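Local structure of endonuclease V isoform X2 (Ciona intestinalis, 6OZI) at residues A[65-70]-A[233-238]; A[113-118]-A[127-132]; A[188-193]-A[198-203]. The protein probably cuts RNA on the 3' side of inosine, the product of adenosine deamination, as a metal-dependent endonuclease of the RNase H clan. The protein carries 1 engineered substitution. All coordinates share one frame; numbering follows the deposited sequence.

Contact 1. Residues A[65-70]-A[233-238]. Engineered in segment 233-238: Asn-233 (natural residue Asp).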
# COMPACT_ATOMS: atom_id res chain seq x y z
N MET A 65 8.72 22.66 5.04
CA MET A 65 7.84 21.49 4.93
C MET A 65 7.95 20.58 6.15
O MET A 65 7.88 19.35 6.03
CB MET A 65 8.09 20.69 3.65
CG MET A 65 7.55 21.34 2.39
SD MET A 65 5.78 21.65 2.49
CE MET A 65 5.81 23.43 2.66
N LYS A 66 8.12 21.17 7.32
CA LYS A 66 8.16 20.44 8.58
C LYS A 66 6.80 20.50 9.26
O LYS A 66 6.26 21.59 9.46
CB LYS A 66 9.24 21.00 9.50
CG LYS A 66 10.68 20.80 9.02
CD LYS A 66 11.16 19.38 9.29
CE LYS A 66 11.00 18.43 8.11
NZ LYS A 66 11.41 17.04 8.51
N GLN A 67 6.26 19.34 9.61
CA GLN A 67 4.96 19.28 10.25
C GLN A 67 5.04 19.91 11.63
O GLN A 67 5.88 19.52 12.45
CB GLN A 67 4.48 17.83 10.34
CG GLN A 67 3.04 17.68 10.81
CD GLN A 67 2.64 16.23 10.94
OE1 GLN A 67 2.59 15.49 9.96
NE2 GLN A 67 2.37 15.80 12.18
N VAL A 68 4.20 20.92 11.88
CA VAL A 68 4.12 21.56 13.19
C VAL A 68 2.77 21.38 13.84
O VAL A 68 2.64 21.67 15.04
CB VAL A 68 4.47 23.06 13.11
CG1 VAL A 68 5.93 23.26 12.72
CG2 VAL A 68 3.57 23.77 12.12
N TYR A 69 1.75 20.91 13.12
CA TYR A 69 0.45 20.66 13.72
C TYR A 69 -0.21 19.47 13.04
O TYR A 69 -0.11 19.32 11.82
CB TYR A 69 -0.46 21.89 13.62
CG TYR A 69 -1.88 21.71 14.14
CD1 TYR A 69 -2.89 21.23 13.31
CD2 TYR A 69 -2.20 22.04 15.45
CE1 TYR A 69 -4.19 21.08 13.78
CE2 TYR A 69 -3.49 21.88 15.93
CZ TYR A 69 -4.48 21.40 15.09
OH TYR A 69 -5.76 21.26 15.57
N MET A 70 -0.89 18.65 13.83
CA MET A 70 -1.68 17.55 13.28
C MET A 70 -2.83 17.26 14.23
O MET A 70 -2.67 17.31 15.45
CB MET A 70 -0.84 16.29 13.07
CG MET A 70 -1.58 15.15 12.37
SD MET A 70 -2.50 14.07 13.50
CE MET A 70 -1.19 12.97 14.04
N ASN A 233 -3.49 13.02 4.36
CA ASN A 233 -3.97 11.72 3.90
C ASN A 233 -3.42 10.59 4.76
O ASN A 233 -4.17 9.70 5.20
CB ASN A 233 -3.59 11.55 2.42
CG ASN A 233 -3.98 10.19 1.86
OD1 ASN A 233 -3.12 9.39 1.51
ND2 ASN A 233 -5.28 9.93 1.77
N LYS A 234 -2.12 10.63 5.06
CA LYS A 234 -1.52 9.55 5.84
C LYS A 234 -2.15 9.44 7.22
O LYS A 234 -2.63 8.37 7.61
CB LYS A 234 -0.01 9.71 5.93
CG LYS A 234 0.62 8.66 6.84
CD LYS A 234 2.15 8.74 6.92
CE LYS A 234 2.64 10.07 7.44
NZ LYS A 234 4.13 10.12 7.41
N TRP A 235 -2.16 10.54 7.99
CA TRP A 235 -2.61 10.45 9.37
C TRP A 235 -4.10 10.13 9.45
O TRP A 235 -4.53 9.37 10.34
CB TRP A 235 -2.28 11.72 10.15
CG TRP A 235 -0.81 12.12 10.13
CD1 TRP A 235 -0.30 13.32 9.72
CD2 TRP A 235 0.32 11.32 10.51
NE1 TRP A 235 1.07 13.32 9.85
CE2 TRP A 235 1.48 12.10 10.32
CE3 TRP A 235 0.47 10.01 11.00
CZ2 TRP A 235 2.76 11.63 10.61
CZ3 TRP A 235 1.75 9.54 11.28
CH2 TRP A 235 2.87 10.35 11.08
N SER A 236 -4.92 10.70 8.55
CA SER A 236 -6.33 10.34 8.55
C SER A 236 -6.51 8.84 8.33
O SER A 236 -7.27 8.18 9.07
CB SER A 236 -7.10 11.14 7.50
OG SER A 236 -6.71 10.77 6.19
N ARG A 237 -5.78 8.27 7.35
CA ARG A 237 -5.92 6.85 7.05
C ARG A 237 -5.46 5.98 8.21
O ARG A 237 -6.13 5.00 8.58
CB ARG A 237 -5.11 6.48 5.81
CG ARG A 237 -5.24 5.01 5.43
CD ARG A 237 -4.22 4.56 4.38
NE ARG A 237 -4.13 5.43 3.21
CZ ARG A 237 -3.04 6.15 2.93
NH1 ARG A 237 -1.97 6.08 3.73
NH2 ARG A 237 -3.00 6.92 1.85
N LYS A 238 -4.31 6.31 8.78
CA LYS A 238 -3.74 5.51 9.86
C LYS A 238 -4.68 5.49 11.06
O LYS A 238 -4.96 4.42 11.63
CB LYS A 238 -2.37 6.06 10.25
CG LYS A 238 -1.73 5.42 11.47
CD LYS A 238 -0.37 6.04 11.75
CE LYS A 238 0.24 5.50 13.04
NZ LYS A 238 1.62 6.02 13.26
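Gln-67 and Met-70 approach the indole of Trp-235 from different directions, one at its rim and the other above it. The amide oxygen OE1 of Gln-67 accepts a hydrogen bond from NE1 of Trp-235 at 2.7 Å, with an N-H...O angle of 155°. The acceptor sits somewhat off the indole plane, and the amide stands nearly perpendicular to the ring (88°), so the two flat groups meet oxygen to N-H and do not stack. An extended chain, with CG anti to the backbone N (chi1 -171°), carries the amide across from the strand. Met-70 instead bends beyond CG and folds over one face: its CG lies 3.5 Å from CD1 of Trp-235, and its methyl CE makes a CH-pi contact 4.3 Å from the centroid of the five-membered ring. SD stands obliquely to the same ring, a Met-aromatic contact. The contact fastens helix 227-243 to strand 67-76, an outermost strand of the mixed sheet of this RNase H-like fold; that strand opens with a classic beta bulge, Val-68 and Tyr-69 both facing Val-59. On the opposite face of the indole, CE of Lys-234 lies 3.5 Å above the ring plane, toward the rim. One turn of Trp-235's helix also carries the engineered Asn-233, whose ND2 is hydrogen-bonded to Asp-42, while the side chain of Trp-235 touches Cys-56 of strand 52-61.

Contact 2. Residues A[113-118]-A[127-132]. With nucleotides of chain C.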
# COMPACT_ATOMS: atom_id res chain seq x y z
N PHE A 113 -4.33 26.72 2.47
CA PHE A 113 -4.52 25.28 2.53
C PHE A 113 -4.43 24.64 1.15
O PHE A 113 -4.98 25.16 0.17
CB PHE A 113 -5.89 24.93 3.12
CG PHE A 113 -5.96 25.05 4.61
CD1 PHE A 113 -6.24 26.26 5.21
CD2 PHE A 113 -5.78 23.94 5.42
CE1 PHE A 113 -6.33 26.37 6.59
CE2 PHE A 113 -5.86 24.04 6.81
CZ PHE A 113 -6.13 25.26 7.39
N LEU A 114 -3.76 23.49 1.08
CA LEU A 114 -3.88 22.60 -0.07
C LEU A 114 -4.99 21.59 0.20
O LEU A 114 -4.99 20.93 1.24
CB LEU A 114 -2.57 21.85 -0.35
CG LEU A 114 -1.30 22.70 -0.48
CD1 LEU A 114 -0.12 21.82 -0.87
CD2 LEU A 114 -1.50 23.83 -1.48
N LEU A 115 -5.95 21.51 -0.71
CA LEU A 115 -7.08 20.61 -0.58
C LEU A 115 -7.10 19.63 -1.75
O LEU A 115 -6.78 20.00 -2.88
CB LEU A 115 -8.39 21.40 -0.52
CG LEU A 115 -8.51 22.31 0.71
CD1 LEU A 115 -9.77 23.16 0.65
CD2 LEU A 115 -8.47 21.48 1.99
N ASP A 116 -7.48 18.39 -1.46
CA ASP A 116 -7.51 17.35 -2.48
C ASP A 116 -8.65 17.61 -3.46
O ASP A 116 -9.79 17.83 -3.05
CB ASP A 116 -7.70 15.97 -1.86
CG ASP A 116 -6.55 15.57 -0.96
OD1 ASP A 116 -5.51 15.14 -1.51
OD2 ASP A 116 -6.68 15.68 0.28
N GLY A 117 -8.34 17.60 -4.74
CA GLY A 117 -9.34 17.84 -5.75
C GLY A 117 -9.19 19.21 -6.37
O GLY A 117 -8.15 19.87 -6.26
N ASN A 118 -10.26 19.65 -7.00
CA ASN A 118 -10.25 20.84 -7.83
C ASN A 118 -10.83 22.05 -7.10
O ASN A 118 -11.59 21.92 -6.14
CB ASN A 118 -11.04 20.59 -9.11
CG ASN A 118 -10.56 19.36 -9.84
OD1 ASN A 118 -9.36 19.18 -10.02
ND2 ASN A 118 -11.49 18.50 -10.24
N GLY A 127 -15.49 23.90 -7.35
CA GLY A 127 -15.03 22.66 -6.76
C GLY A 127 -14.80 22.80 -5.26
O GLY A 127 -14.83 23.90 -4.70
N ALA A 128 -14.55 21.66 -4.61
CA ALA A 128 -14.51 21.61 -3.15
C ALA A 128 -13.46 22.55 -2.57
O ALA A 128 -13.70 23.18 -1.54
CB ALA A 128 -14.26 20.17 -2.67
N ALA A 129 -12.30 22.68 -3.23
CA ALA A 129 -11.26 23.56 -2.70
C ALA A 129 -11.76 25.00 -2.64
O ALA A 129 -11.57 25.70 -1.63
CB ALA A 129 -10.00 23.45 -3.55
N SER A 130 -12.40 25.45 -3.71
CA SER A 130 -12.98 26.79 -3.73
C SER A 130 -14.13 26.92 -2.75
O SER A 130 -14.21 27.89 -1.99
CB SER A 130 -13.46 27.13 -5.14
OG SER A 130 -12.41 26.99 -6.08
N HIS A 131 -15.04 25.94 -2.75
CA HIS A 131 -16.20 25.94 -1.87
C HIS A 131 -15.80 26.10 -0.41
O HIS A 131 -16.26 27.01 0.30
CB HIS A 131 -16.98 24.64 -2.11
CG HIS A 131 -18.33 24.60 -1.48
ND1 HIS A 131 -19.44 24.14 -2.16
CD2 HIS A 131 -18.76 24.91 -0.23
CE1 HIS A 131 -20.49 24.19 -1.36
NE2 HIS A 131 -20.11 24.65 -0.19
N LEU A 132 -14.92 25.21 0.06
CA LEU A 132 -14.45 25.28 1.44
C LEU A 132 -13.72 26.59 1.71
O LEU A 132 -13.90 27.21 2.78
CB LEU A 132 -13.55 24.08 1.74
CG LEU A 132 -14.19 22.75 2.15
CD1 LEU A 132 -15.29 22.29 1.17
CD2 LEU A 132 -13.14 21.66 2.32
P DI C 5 -13.34 11.59 -10.75
OP1 DI C 5 -12.39 10.60 -11.36
OP2 DI C 5 -14.27 10.94 -9.75
O5' DI C 5 -12.52 12.87 -10.11
C5' DI C 5 -11.29 13.27 -10.65
C4' DI C 5 -10.59 14.19 -9.67
O4' DI C 5 -11.50 15.52 -9.49
C3' DI C 5 -10.45 13.65 -8.47
O3' DI C 5 -9.14 14.02 -7.85
C2' DI C 5 -11.58 14.23 -7.60
C1' DI C 5 -11.86 15.61 -8.23
N9 DI C 5 -13.30 15.89 -8.11
C8 DI C 5 -14.46 15.31 -8.46
N7 DI C 5 -15.45 16.12 -8.01
C5 DI C 5 -14.90 17.16 -7.40
C6 DI C 5 -15.51 18.38 -6.72
O6 DI C 5 -16.68 18.52 -6.64
N1 DI C 5 -14.66 19.35 -6.14
C2 DI C 5 -13.23 19.20 -6.20
N3 DI C 5 -12.66 18.03 -6.85
C4 DI C 5 -13.55 17.02 -7.46
P A C 6 -8.39 12.99 -6.86
OP1 A C 6 -7.13 13.64 -6.39
OP2 A C 6 -8.33 11.67 -7.54
O5' A C 6 -9.35 12.88 -5.60
C5' A C 6 -9.48 13.96 -4.69
C4' A C 6 -10.35 13.56 -3.52
O4' A C 6 -11.66 13.22 -4.01
C3' A C 6 -9.88 12.33 -2.77
O3' A C 6 -8.92 12.63 -1.79
C2' A C 6 -11.18 11.75 -2.21
O2' A C 6 -11.56 12.44 -1.03
C1' A C 6 -12.17 12.11 -3.30
N9 A C 6 -12.43 11.03 -4.27
C8 A C 6 -12.13 11.03 -5.61
N7 A C 6 -12.52 9.95 -6.24
C5 A C 6 -13.14 9.20 -5.26
C6 A C 6 -13.78 7.95 -5.28
N6 A C 6 -13.91 7.19 -6.38
N1 A C 6 -14.30 7.49 -4.12
C2 A C 6 -14.18 8.23 -3.01
N3 A C 6 -13.60 9.42 -2.87
C4 A C 6 -13.10 9.85 -4.04
P DT C 7 -7.79 11.56 -1.42
OP1 DT C 7 -6.95 12.14 -0.36
OP2 DT C 7 -7.16 11.12 -2.68
O5' DT C 7 -8.63 10.33 -0.83
C5' DT C 7 -9.29 10.42 0.42
C4' DT C 7 -10.01 9.12 0.72
O4' DT C 7 -10.79 8.72 -0.45
C3' DT C 7 -9.08 7.94 1.04
O3' DT C 7 -9.66 7.11 2.01
C2' DT C 7 -8.98 7.23 -0.30
C1' DT C 7 -10.39 7.44 -0.86
N1 DT C 7 -10.42 7.34 -2.34
C2 DT C 7 -11.13 6.32 -2.92
O2 DT C 7 -11.79 5.52 -2.28
N3 DT C 7 -11.08 6.28 -4.29
C4 DT C 7 -10.36 7.13 -5.12
O4 DT C 7 -10.37 7.01 -6.34
C5 DT C 7 -9.62 8.17 -4.45
C7 DT C 7 -8.81 9.16 -5.25
C6 DT C 7 -9.67 8.22 -3.11
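The carbonyl oxygen of Asn-118 accepts a hydrogen bond from Ala-129 N at 3.1 Å, at the start of helix 128-136, and CA of Gly-127 adds a CA-H...O contact at 3.6 Å. Gly-127 is the N-cap, where a CB would clash with that same oxygen. On the strand side Leu-115 packs on the helix, its CD1 3.7 Å from CA of Ala-129 and also against CB of Leu-132. Strand 112-116, helix 128-136 and strand 140-144 form a beta-alpha-beta unit, and the deoxyinosine DI5 of chain C lies at the junction of its first strand and helix. Backbone nitrogens approach two atoms of the base: Ala-128 N lies 2.8 Å from N1 and Asn-118 N 2.9 Å from N3. Asp-116 points away from the helix, with its CG 3.5 Å from OP1 of DT7 of chain C and its CB beside O3' of A6 of chain C. This is the second phosphodiester 3' to inosine, a position consistent with an active-site carboxylate of RNase H-like nucleases. With an alanine in its place, the DT7 phosphate would probably lose the acidic group facing it beside Asp-42, and Lys-145 its long, weak ion-pair partner.

Contact 3. Residues A[188-193]-A[198-203]. With nucleotides of chain D.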
# COMPACT_ATOMS: atom_id res chain seq x y z
N LYS A 188 -3.85 23.90 -14.21
CA LYS A 188 -2.50 23.73 -14.73
C LYS A 188 -2.07 22.30 -14.41
O LYS A 188 -2.10 21.89 -13.24
CB LYS A 188 -1.55 24.76 -14.10
CG LYS A 188 -0.50 25.30 -15.03
CD LYS A 188 -0.04 26.66 -14.54
CE LYS A 188 0.80 27.39 -15.57
NZ LYS A 188 -0.03 28.05 -16.60
N ALA A 189 -1.76 21.53 -15.44
CA ALA A 189 -1.15 20.22 -15.28
C ALA A 189 0.35 20.41 -15.04
O ALA A 189 1.04 20.99 -15.88
CB ALA A 189 -1.38 19.36 -16.52
N VAL A 190 0.84 19.95 -13.89
CA VAL A 190 2.20 20.25 -13.49
C VAL A 190 2.94 18.97 -13.13
O VAL A 190 2.34 17.95 -12.76
CB VAL A 190 2.27 21.25 -12.31
CG1 VAL A 190 1.56 22.55 -12.68
CG2 VAL A 190 1.69 20.63 -11.04
N LEU A 191 4.26 19.05 -13.24
CA LEU A 191 5.16 17.95 -12.91
C LEU A 191 6.40 18.58 -12.28
O LEU A 191 7.30 19.04 -12.99
CB LEU A 191 5.50 17.15 -14.16
CG LEU A 191 6.06 15.74 -14.03
CD1 LEU A 191 6.03 15.09 -15.40
CD2 LEU A 191 7.49 15.76 -13.48
N TYR A 192 6.46 18.58 -10.95
CA TYR A 192 7.55 19.23 -10.23
C TYR A 192 8.51 18.26 -9.57
O TYR A 192 9.70 18.56 -9.49
CB TYR A 192 6.99 20.17 -9.16
CG TYR A 192 6.19 21.33 -9.71
CD1 TYR A 192 6.60 21.99 -10.86
CD2 TYR A 192 5.02 21.75 -9.09
CE1 TYR A 192 5.87 23.05 -11.37
CE2 TYR A 192 4.28 22.81 -9.60
CZ TYR A 192 4.71 23.45 -10.74
OH TYR A 192 3.98 24.50 -11.24
N ALA A 193 8.03 17.09 -9.17
CA ALA A 193 8.88 16.15 -8.45
C ALA A 193 9.79 15.40 -9.42
O ALA A 193 9.42 15.14 -10.56
CB ALA A 193 8.01 15.15 -7.69
N LYS A 198 3.76 11.34 -14.17
CA LYS A 198 2.32 11.57 -14.12
C LYS A 198 2.04 12.95 -13.55
O LYS A 198 2.39 13.22 -12.40
CB LYS A 198 1.66 10.49 -13.28
CG LYS A 198 0.17 10.33 -13.51
CD LYS A 198 -0.34 9.06 -12.83
CE LYS A 198 -1.87 8.98 -12.85
NZ LYS A 198 -2.41 8.74 -14.22
N PRO A 199 1.40 13.84 -14.30
CA PRO A 199 1.15 15.19 -13.78
C PRO A 199 0.09 15.18 -12.69
O PRO A 199 -0.69 14.23 -12.55
CB PRO A 199 0.66 15.96 -15.01
CG PRO A 199 0.06 14.89 -15.89
CD PRO A 199 0.90 13.67 -15.68
N ILE A 200 0.10 16.24 -11.88
CA ILE A 200 -1.01 16.55 -11.00
C ILE A 200 -1.64 17.84 -11.50
O ILE A 200 -1.05 18.58 -12.29
CB ILE A 200 -0.61 16.67 -9.51
CG1 ILE A 200 0.36 17.84 -9.31
CG2 ILE A 200 -0.02 15.35 -9.00
CD1 ILE A 200 0.85 17.99 -7.89
N PHE A 201 -2.85 18.12 -11.04
CA PHE A 201 -3.67 19.18 -11.63
C PHE A 201 -4.00 20.22 -10.57
O PHE A 201 -4.76 19.94 -9.63
CB PHE A 201 -4.91 18.58 -12.27
CG PHE A 201 -4.59 17.42 -13.16
CD1 PHE A 201 -4.11 17.64 -14.45
CD2 PHE A 201 -4.70 16.11 -12.70
CE1 PHE A 201 -3.80 16.57 -15.26
CE2 PHE A 201 -4.38 15.04 -13.51
CZ PHE A 201 -3.92 15.27 -14.80
N VAL A 202 -3.43 21.40 -10.73
CA VAL A 202 -3.55 22.48 -9.76
C VAL A 202 -4.55 23.49 -10.29
O VAL A 202 -4.44 23.93 -11.44
CB VAL A 202 -2.19 23.15 -9.51
CG1 VAL A 202 -2.32 24.32 -8.52
CG2 VAL A 202 -1.18 22.13 -9.03
N SER A 203 -5.52 23.86 -9.47
CA SER A 203 -6.44 24.92 -9.82
C SER A 203 -6.53 25.88 -8.65
O SER A 203 -6.24 25.52 -7.50
CB SER A 203 -7.84 24.40 -10.20
OG SER A 203 -8.36 23.50 -9.23
P DG D 13 4.56 8.33 -11.61
OP1 DG D 13 4.90 8.99 -12.89
OP2 DG D 13 3.72 9.01 -10.61
O5' DG D 13 3.84 6.96 -11.95
C5' DG D 13 4.35 6.12 -12.96
C4' DG D 13 3.48 4.90 -13.08
O4' DG D 13 3.41 4.24 -11.79
C3' DG D 13 2.04 5.20 -13.46
O3' DG D 13 1.79 4.77 -14.77
C2' DG D 13 1.19 4.42 -12.45
C1' DG D 13 2.21 3.54 -11.75
N9 DG D 13 1.84 3.26 -10.37
C8 DG D 13 1.86 4.13 -9.31
N7 DG D 13 1.43 3.58 -8.19
C5 DG D 13 1.11 2.28 -8.56
C6 DG D 13 0.60 1.21 -7.79
O6 DG D 13 0.31 1.19 -6.59
N1 DG D 13 0.42 0.06 -8.57
C2 DG D 13 0.70 -0.03 -9.91
N2 DG D 13 0.46 -1.22 -10.49
N3 DG D 13 1.17 0.96 -10.64
C4 DG D 13 1.35 2.08 -9.90
P DC D 14 0.35 5.02 -15.43
OP1 DC D 14 0.56 4.98 -16.90
OP2 DC D 14 -0.31 6.18 -14.77
O5' DC D 14 -0.51 3.76 -15.00
C5' DC D 14 -0.35 2.54 -15.67
C4' DC D 14 -1.25 1.51 -15.06
O4' DC D 14 -1.00 1.47 -13.65
C3' DC D 14 -2.74 1.83 -15.18
O3' DC D 14 -3.28 1.18 -16.32
C2' DC D 14 -3.35 1.30 -13.89
C1' DC D 14 -2.14 0.97 -13.01
N1 DC D 14 -2.24 1.55 -11.65
C2 DC D 14 -2.80 0.77 -10.65
O2 DC D 14 -3.18 -0.37 -10.94
N3 DC D 14 -2.91 1.28 -9.40
C4 DC D 14 -2.49 2.53 -9.15
N4 DC D 14 -2.62 2.99 -7.90
C5 DC D 14 -1.92 3.35 -10.17
C6 DC D 14 -1.82 2.82 -11.40
O HOH W 1 3.36 15.51 -11.06
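Val-190 meets both Ile-200 and Val-202 through a single methyl group. Starting from its backbone, CB lies over one face of the Tyr-192 ring, 3.6 Å above its plane and toward the rim. From there CG2, set between the backbone N and the carbonyl carbon, reaches the facing strand, where it touches CG1 of Ile-200 at 3.5 Å and CG2 of Val-202 at 3.8 Å. The backbones beneath pair as an antiparallel beta hairpin. Val-190 and Ile-200 form one hydrogen-bonded pair, in which Val-190 N donates to Ile-200 O at 2.8 Å in a nearly straight bond (170°), and Lys-188 with Val-202 forms another. Between them Ala-189 and Phe-201 are a non-hydrogen-bonded pair on the other face, CB of Ala-189 lying 3.8 Å from CD1 of Phe-201. Val-190 O receives the N-H of Ile-200 and also a water proton; the same water donates to Lys-198 O, bridging the two segments where the sheet pairing gives out. Lys-198 turns to the bound DNA: its backbone N donates to OP1 of DG13 of chain D at 2.9 Å, while its NZ makes a weak bond to OP2 of DC14 of chain D. Lys-188 NZ is held in a salt bridge by Asp-176. Helix 210-219 packs on Val-202, and helix 157-169 sets Phe-164 against Ala-189, on the face with Phe-201, and against Pro-199; strand 174-179 flanks strand 184-190, and strand 140-144 flanks strand 200-206.

In the fold
From the N terminus, the chain first reaches 65-70, at the start of edge strand 67-76, whose partner waits until helix 227-243 near the C terminus; contact 1 closes a loop of 162 residues. Within that span contact 2 closes early, across eight residues between strand 112-116 and helix 128-136. Contact 3 follows in series as the beta hairpin of strands 184-190 and 200-206. None of the loops cross. All three contacts reach the same mixed sheet: one at its edge, one near its middle, and contact 3 near the opposite edge, next to outermost strand 174-179. Contacts 2 and 3 touch directly, CA of Asn-118 lying 3.6 Å from OG of Ser-203, whereas contact 1 stands apart from both.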